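Side-chain contacts in nicastrin (Dictyostelium purpureum, PDB 4R12), which is probably an essential subunit of gamma-secretase, the complex that cleaves membrane proteins within the bilayer, and may help recruit its substrates: residues L230-G233 and S237-A240; F267-R272 and Y500-I505. One frame throughout, in Å; residues are numbered along the deposited sequence.

Contacts 1 and 2 lie at opposite ends of one helix–strand succession: contact 1 closes the start of helix 234-252 in the large lobe, and contact 2 sets segment 267-272 of the same lobe against helix 500-512, from much later in the chain. Their centres are 11 Å apart. They meet through Ser237 OG and Arg272 NH2, 2.9 Å apart, a probable hydrogen bond. Asp222 joins them a second time: its backbone O receives Ser237 OG, while its carboxylate takes the amides of Glu271 and Arg272. The loop around residues 483-486 reaches both, bonding Ser231 and Glu501. A sugar about 10 Å from the side chain of Ile232 belongs to a glycan, and marks no binding pocket.

Contact 1: residues L230-G233 and S237-A240; sequences LSIG and SSFA
Gly233 is the N-cap residue of helix 234-252, and its carbonyl oxygen meets the first turn directly. Gly233 O accepts from Ser237 N at 2.9 Å (N-H...O 163°) and from Ser238 N at 2.9 Å (174°), the two donors arriving from opposite faces of the carbonyl plane. Both are tilted out of that plane, which is how one oxygen can accept two nearly straight bonds. The backbone of Gly233 has a positive phi, a conformation that suits glycine. Loop 230-233 leads from strand 214-220 into this helix, a connection of the large lobe, whose family belongs to the clan of zinc-dependent exopeptidases. The hydroxyl of Ser238 lies between its backbone N and carbonyl carbon (chi1 64°), which turns it back over the cap. There Ser238 OG is 3.1 Å from Ile232 O and 3.2 Å from Gly233 O, so its one proton is shared between two possible acceptors. Beside it, the CG2 methyl of Ile232 approaches Ser238 OG to 4.2 Å. Ser237 turns its own hydroxyl elsewhere, to the backbone O of Asp222, and Ser238 also packs against Thr463 of helix 452-463.

Contact 2: residues F267-R272 and Y500-I505; sequences FWNAER and YETKLI
The end of strand 262-268 and the residue just after it are packed against the first turns of helix 500-512 through two buried side-chain pairs, Phe267 with Ile505 and Asn269 with Thr502. The CA atoms of Phe267 and Ile505 are 8.8 Å apart and those of Asn269 and Thr502 8.4 Å, so this piece of helix runs alongside the chain at a nearly even spacing and in the reverse direction. Residues 502 and 505 lie about one turn apart and therefore share a face of the helix.

In the apolar pair, the CG2 methyl of Ile505 approaches Phe267 CD2 at 4.4 Å, obliquely to the ring. The same ring also packs on Leu244, Leu245 and Ile248, so it touches both helix 234-252 and helix 500-512. In the polar pair, the side chains come from opposite directions and bring Asn269 ND2 to 3.3 Å from Thr502 OG1. The amide of Asn269 has a firm tie nearby, from its ND2 to the backbone O of Gln198. Its OD1 takes a weak, bent bond from Ala270 N at 2.7 Å (130°). With CG anti to the backbone N (chi1 -155°), the amide is extended toward the helix, and the bonds at its two ends together favour this orientation.

Trp268, between the two contact residues, packs instead with Phe281 of helix 276-287. The alternation of Phe267 and Trp268 at the strand end, with helices on both of its faces, is the layered arrangement of an alpha/beta fold.

Contact 1: residues L230-G233 and S237-A240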
ATOM      1  N   LEU A 230      -4.495  -2.110  -9.557  1.00 24.40           N
ATOM      2  CA  LEU A 230      -5.670  -1.318  -9.201  1.00 23.34           C
ATOM      3  C   LEU A 230      -5.732  -1.040  -7.703  1.00 22.49           C
ATOM      4  O   LEU A 230      -6.791  -0.688  -7.184  1.00 22.73           O
ATOM      5  CB  LEU A 230      -6.967  -2.023  -9.625  1.00 24.32           C
ATOM      6  CG  LEU A 230      -7.117  -2.280 -11.126  1.00 24.83           C
ATOM      7  CD1 LEU A 230      -8.422  -3.021 -11.431  1.00 22.74           C
ATOM      8  CD2 LEU A 230      -7.064  -0.932 -11.866  1.00 24.25           C
ATOM      9  N   SER A 231      -4.598  -1.187  -7.022  1.00 21.74           N
ATOM     10  CA  SER A 231      -4.552  -1.102  -5.566  1.00 23.16           C
ATOM     11  C   SER A 231      -4.509   0.335  -5.021  1.00 21.43           C
ATOM     12  O   SER A 231      -3.522   0.726  -4.357  1.00 22.00           O
ATOM     13  CB  SER A 231      -3.334  -1.888  -5.048  1.00 23.06           C
ATOM     14  OG  SER A 231      -2.143  -1.413  -5.662  1.00 22.51           O
ATOM     15  N   ILE A 232      -5.563   1.097  -5.301  1.00 20.53           N
ATOM     16  CA  ILE A 232      -5.733   2.443  -4.750  1.00 21.41           C
ATOM     17  C   ILE A 232      -5.744   2.402  -3.220  1.00 20.63           C
ATOM     18  O   ILE A 232      -5.077   3.216  -2.567  1.00 20.01           O
ATOM     19  CB  ILE A 232      -7.035   3.086  -5.257  1.00 22.06           C
ATOM     20  CG1 ILE A 232      -7.001   3.201  -6.789  1.00 23.15           C
ATOM     21  CG2 ILE A 232      -7.291   4.469  -4.594  1.00 23.30           C
ATOM     22  CD1 ILE A 232      -8.244   3.833  -7.370  1.00 22.00           C
ATOM     23  N   GLY A 233      -6.473   1.426  -2.661  1.00 21.78           N
ATOM     24  CA  GLY A 233      -6.608   1.279  -1.209  1.00 21.23           C
ATOM     25  C   GLY A 233      -6.910   2.601  -0.504  1.00 20.31           C
ATOM     26  O   GLY A 233      -6.161   3.020   0.378  1.00 20.96           O
ATOM     27  N   SER A 237      -5.096   2.629   3.018  1.00 20.91           N
ATOM     28  CA  SER A 237      -3.858   3.383   3.219  1.00 21.51           C
ATOM     29  C   SER A 237      -3.881   4.832   2.705  1.00 20.65           C
ATOM     30  O   SER A 237      -3.430   5.743   3.388  1.00 21.74           O
ATOM     31  CB  SER A 237      -2.688   2.672   2.523  1.00 21.89           C
ATOM     32  OG  SER A 237      -2.499   1.346   2.995  1.00 21.98           O
ATOM     33  N   SER A 238      -4.348   5.032   1.474  1.00 20.45           N
ATOM     34  CA  SER A 238      -3.976   6.252   0.765  1.00 21.43           C
ATOM     35  C   SER A 238      -4.717   7.496   1.273  1.00 20.20           C
ATOM     36  O   SER A 238      -4.194   8.615   1.160  1.00 21.31           O
ATOM     37  CB  SER A 238      -4.169   6.059  -0.747  1.00 21.45           C
ATOM     38  OG  SER A 238      -5.525   5.844  -1.083  1.00 29.36           O
ATOM     39  N   PHE A 239      -5.904   7.334   1.866  1.00 20.80           N
ATOM     40  CA  PHE A 239      -6.526   8.496   2.516  1.00 21.04           C
ATOM     41  C   PHE A 239      -5.584   9.023   3.608  1.00 20.87           C
ATOM     42  O   PHE A 239      -5.282  10.228   3.640  1.00 20.13           O
ATOM     43  CB  PHE A 239      -7.913   8.148   3.087  1.00 21.50           C
ATOM     44  CG  PHE A 239      -8.676   9.329   3.671  1.00 23.60           C
ATOM     45  CD1 PHE A 239      -8.365   9.837   4.930  1.00 23.20           C
ATOM     46  CD2 PHE A 239      -9.760   9.873   2.992  1.00 22.98           C
ATOM     47  CE1 PHE A 239      -9.090  10.895   5.475  1.00 23.31           C
ATOM     48  CE2 PHE A 239     -10.491  10.923   3.544  1.00 24.98           C
ATOM     49  CZ  PHE A 239     -10.156  11.435   4.779  1.00 21.34           C
ATOM     50  N   ALA A 240      -5.104   8.131   4.483  1.00 19.69           N
ATOM     51  CA  ALA A 240      -4.135   8.508   5.508  1.00 20.46           C
ATOM     52  C   ALA A 240      -2.822   9.045   4.924  1.00 19.98           C
ATOM     53  O   ALA A 240      -2.246  10.000   5.451  1.00 20.30           O
ATOM     54  CB  ALA A 240      -3.841   7.309   6.457  1.00 20.65           C
TER

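Contact 2: residues F267-R272 and Y500-I505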
ATOM      1  N   PHE A 267       6.731   6.847   6.623  1.00 23.77           N
ATOM      2  CA  PHE A 267       5.829   6.194   5.686  1.00 22.32           C
ATOM      3  C   PHE A 267       6.364   4.795   5.399  1.00 25.00           C
ATOM      4  O   PHE A 267       7.306   4.660   4.611  1.00 23.92           O
ATOM      5  CB  PHE A 267       5.717   6.998   4.374  1.00 23.21           C
ATOM      6  CG  PHE A 267       5.080   8.363   4.537  1.00 22.28           C
ATOM      7  CD1 PHE A 267       5.768   9.410   5.139  1.00 23.95           C
ATOM      8  CD2 PHE A 267       3.790   8.595   4.079  1.00 21.97           C
ATOM      9  CE1 PHE A 267       5.171  10.659   5.286  1.00 22.35           C
ATOM     10  CE2 PHE A 267       3.190   9.846   4.220  1.00 22.80           C
ATOM     11  CZ  PHE A 267       3.879  10.877   4.810  1.00 21.55           C
ATOM     12  N   TRP A 268       5.798   3.772   6.048  1.00 23.01           N
ATOM     13  CA  TRP A 268       6.347   2.408   5.980  1.00 23.05           C
ATOM     14  C   TRP A 268       5.855   1.701   4.729  1.00 23.12           C
ATOM     15  O   TRP A 268       4.661   1.741   4.422  1.00 21.17           O
ATOM     16  CB  TRP A 268       5.962   1.559   7.209  1.00 22.83           C
ATOM     17  CG  TRP A 268       6.354   2.115   8.532  1.00 25.29           C
ATOM     18  CD1 TRP A 268       5.521   2.361   9.592  1.00 25.24           C
ATOM     19  CD2 TRP A 268       7.671   2.495   8.958  1.00 25.44           C
ATOM     20  NE1 TRP A 268       6.241   2.871  10.647  1.00 25.74           N
ATOM     21  CE2 TRP A 268       7.562   2.968  10.282  1.00 27.70           C
ATOM     22  CE3 TRP A 268       8.934   2.481   8.349  1.00 25.18           C
ATOM     23  CZ2 TRP A 268       8.664   3.419  11.007  1.00 33.78           C
ATOM     24  CZ3 TRP A 268      10.022   2.933   9.076  1.00 41.69           C
ATOM     25  CH2 TRP A 268       9.879   3.397  10.385  1.00 37.09           C
ATOM     26  N   ASN A 269       6.767   1.041   4.017  1.00 24.34           N
ATOM     27  CA  ASN A 269       6.395   0.295   2.821  1.00 25.29           C
ATOM     28  C   ASN A 269       6.347  -1.206   3.119  1.00 24.76           C
ATOM     29  O   ASN A 269       6.969  -1.669   4.070  1.00 24.63           O
ATOM     30  CB  ASN A 269       7.380   0.583   1.690  1.00 24.25           C
ATOM     31  CG  ASN A 269       6.776   0.358   0.313  1.00 24.48           C
ATOM     32  OD1 ASN A 269       5.718  -0.265   0.176  1.00 25.61           O
ATOM     33  ND2 ASN A 269       7.465   0.851  -0.727  1.00 25.09           N
ATOM     34  N   ALA A 270       5.594  -1.937   2.304  1.00 22.30           N
ATOM     35  CA  ALA A 270       5.459  -3.395   2.375  1.00 24.14           C
ATOM     36  C   ALA A 270       4.948  -3.904   3.736  1.00 26.19           C
ATOM     37  O   ALA A 270       5.168  -5.063   4.110  1.00 26.61           O
ATOM     38  CB  ALA A 270       6.799  -4.058   2.004  1.00 23.76           C
ATOM     39  N   GLU A 271       4.228  -3.047   4.457  1.00 24.72           N
ATOM     40  CA  GLU A 271       3.634  -3.443   5.724  1.00 25.19           C
ATOM     41  C   GLU A 271       2.536  -4.481   5.553  1.00 27.07           C
ATOM     42  O   GLU A 271       2.304  -5.285   6.455  1.00 27.29           O
ATOM     43  CB  GLU A 271       3.055  -2.221   6.454  1.00 22.78           C
ATOM     44  CG  GLU A 271       4.111  -1.245   6.866  1.00 23.29           C
ATOM     45  CD  GLU A 271       5.029  -1.804   7.950  1.00 25.19           C
ATOM     46  OE1 GLU A 271       4.652  -1.772   9.134  1.00 26.98           O
ATOM     47  OE2 GLU A 271       6.121  -2.283   7.612  1.00 24.42           O
ATOM     48  N   ARG A 272       1.851  -4.464   4.408  1.00 25.35           N
ATOM     49  CA  ARG A 272       0.751  -5.412   4.206  1.00 26.33           C
ATOM     50  C   ARG A 272       1.279  -6.827   4.034  1.00 28.80           C
ATOM     51  O   ARG A 272       0.505  -7.776   3.954  1.00 28.00           O
ATOM     52  CB  ARG A 272      -0.101  -5.043   2.994  1.00 25.89           C
ATOM     53  CG  ARG A 272      -0.599  -3.613   2.962  1.00 28.30           C
ATOM     54  CD  ARG A 272      -1.106  -3.192   4.279  1.00 27.15           C
ATOM     55  NE  ARG A 272      -1.640  -1.822   4.319  1.00 27.65           N
ATOM     56  CZ  ARG A 272      -2.240  -1.350   5.406  1.00 28.55           C
ATOM     57  NH1 ARG A 272      -2.339  -2.144   6.475  1.00 23.76           N
ATOM     58  NH2 ARG A 272      -2.739  -0.125   5.439  1.00 26.49           N
ATOM     59  N   TYR A 500       6.693   4.018  -9.265  1.00 26.67           N
ATOM     60  CA  TYR A 500       6.473   5.456  -9.374  1.00 26.26           C
ATOM     61  C   TYR A 500       5.929   6.030  -8.081  1.00 25.70           C
ATOM     62  O   TYR A 500       6.384   7.073  -7.622  1.00 24.24           O
ATOM     63  CB  TYR A 500       5.507   5.748 -10.521  1.00 26.33           C
ATOM     64  CG  TYR A 500       5.258   7.225 -10.752  1.00 28.31           C
ATOM     65  CD1 TYR A 500       6.125   7.979 -11.533  1.00 29.59           C
ATOM     66  CD2 TYR A 500       4.154   7.861 -10.192  1.00 25.68           C
ATOM     67  CE1 TYR A 500       5.909   9.342 -11.749  1.00 29.30           C
ATOM     68  CE2 TYR A 500       3.919   9.216 -10.408  1.00 26.84           C
ATOM     69  CZ  TYR A 500       4.805   9.953 -11.185  1.00 29.79           C
ATOM     70  OH  TYR A 500       4.582  11.305 -11.403  1.00 29.82           O
ATOM     71  N   GLU A 501       4.957   5.328  -7.499  1.00 24.04           N
ATOM     72  CA  GLU A 501       4.288   5.792  -6.289  1.00 24.73           C
ATOM     73  C   GLU A 501       5.248   6.042  -5.123  1.00 23.58           C
ATOM     74  O   GLU A 501       5.108   7.046  -4.425  1.00 22.27           O
ATOM     75  CB  GLU A 501       3.210   4.789  -5.867  1.00 24.33           C
ATOM     76  CG  GLU A 501       1.885   4.961  -6.592  1.00 29.63           C
ATOM     77  CD  GLU A 501       1.888   4.408  -8.015  1.00 23.47           C
ATOM     78  OE1 GLU A 501       0.905   4.684  -8.745  1.00 24.60           O
ATOM     79  OE2 GLU A 501       2.852   3.704  -8.397  1.00 25.93           O
ATOM     80  N   THR A 502       6.209   5.144  -4.912  1.00 23.11           N
ATOM     81  CA  THR A 502       7.216   5.336  -3.873  1.00 22.20           C
ATOM     82  C   THR A 502       8.157   6.502  -4.179  1.00 24.65           C
ATOM     83  O   THR A 502       8.441   7.317  -3.310  1.00 23.71           O
ATOM     84  CB  THR A 502       8.061   4.054  -3.660  1.00 24.25           C
ATOM     85  OG1 THR A 502       7.222   3.025  -3.137  1.00 24.54           O
ATOM     86  CG2 THR A 502       9.180   4.293  -2.661  1.00 25.20           C
ATOM     87  N   LYS A 503       8.639   6.575  -5.414  1.00 23.98           N
ATOM     88  CA  LYS A 503       9.501   7.691  -5.809  1.00 23.90           C
ATOM     89  C   LYS A 503       8.790   9.038  -5.656  1.00 24.30           C
ATOM     90  O   LYS A 503       9.384  10.012  -5.171  1.00 25.58           O
ATOM     91  CB  LYS A 503       9.965   7.504  -7.240  1.00 26.06           C
ATOM     92  CG  LYS A 503      10.815   6.264  -7.453  1.00 26.52           C
ATOM     93  CD  LYS A 503      11.246   6.140  -8.914  1.00 31.49           C
ATOM     94  CE  LYS A 503      12.437   5.200  -9.033  1.00 33.09           C
ATOM     95  NZ  LYS A 503      12.145   3.984  -9.833  1.00 37.66           N
ATOM     96  N   LEU A 504       7.522   9.093  -6.058  1.00 23.39           N
ATOM     97  CA  LEU A 504       6.739  10.327  -5.898  1.00 24.64           C
ATOM     98  C   LEU A 504       6.583  10.725  -4.430  1.00 24.49           C
ATOM     99  O   LEU A 504       6.824  11.891  -4.061  1.00 23.40           O
ATOM    100  CB  LEU A 504       5.356  10.184  -6.550  1.00 24.47           C
ATOM    101  CG  LEU A 504       4.402  11.378  -6.405  1.00 24.40           C
ATOM    102  CD1 LEU A 504       5.062  12.686  -6.864  1.00 24.67           C
ATOM    103  CD2 LEU A 504       3.119  11.149  -7.184  1.00 24.80           C
ATOM    104  N   ILE A 505       6.169   9.779  -3.582  1.00 22.49           N
ATOM    105  CA  ILE A 505       6.057  10.082  -2.152  1.00 23.47           C
ATOM    106  C   ILE A 505       7.413  10.571  -1.611  1.00 22.53           C
ATOM    107  O   ILE A 505       7.482  11.566  -0.891  1.00 24.02           O
ATOM    108  CB  ILE A 505       5.564   8.861  -1.337  1.00 22.05           C
ATOM    109  CG1 ILE A 505       4.102   8.535  -1.674  1.00 22.68           C
ATOM    110  CG2 ILE A 505       5.690   9.109   0.147  1.00 23.20           C
ATOM    111  CD1 ILE A 505       3.619   7.209  -1.056  1.00 22.60           C
TER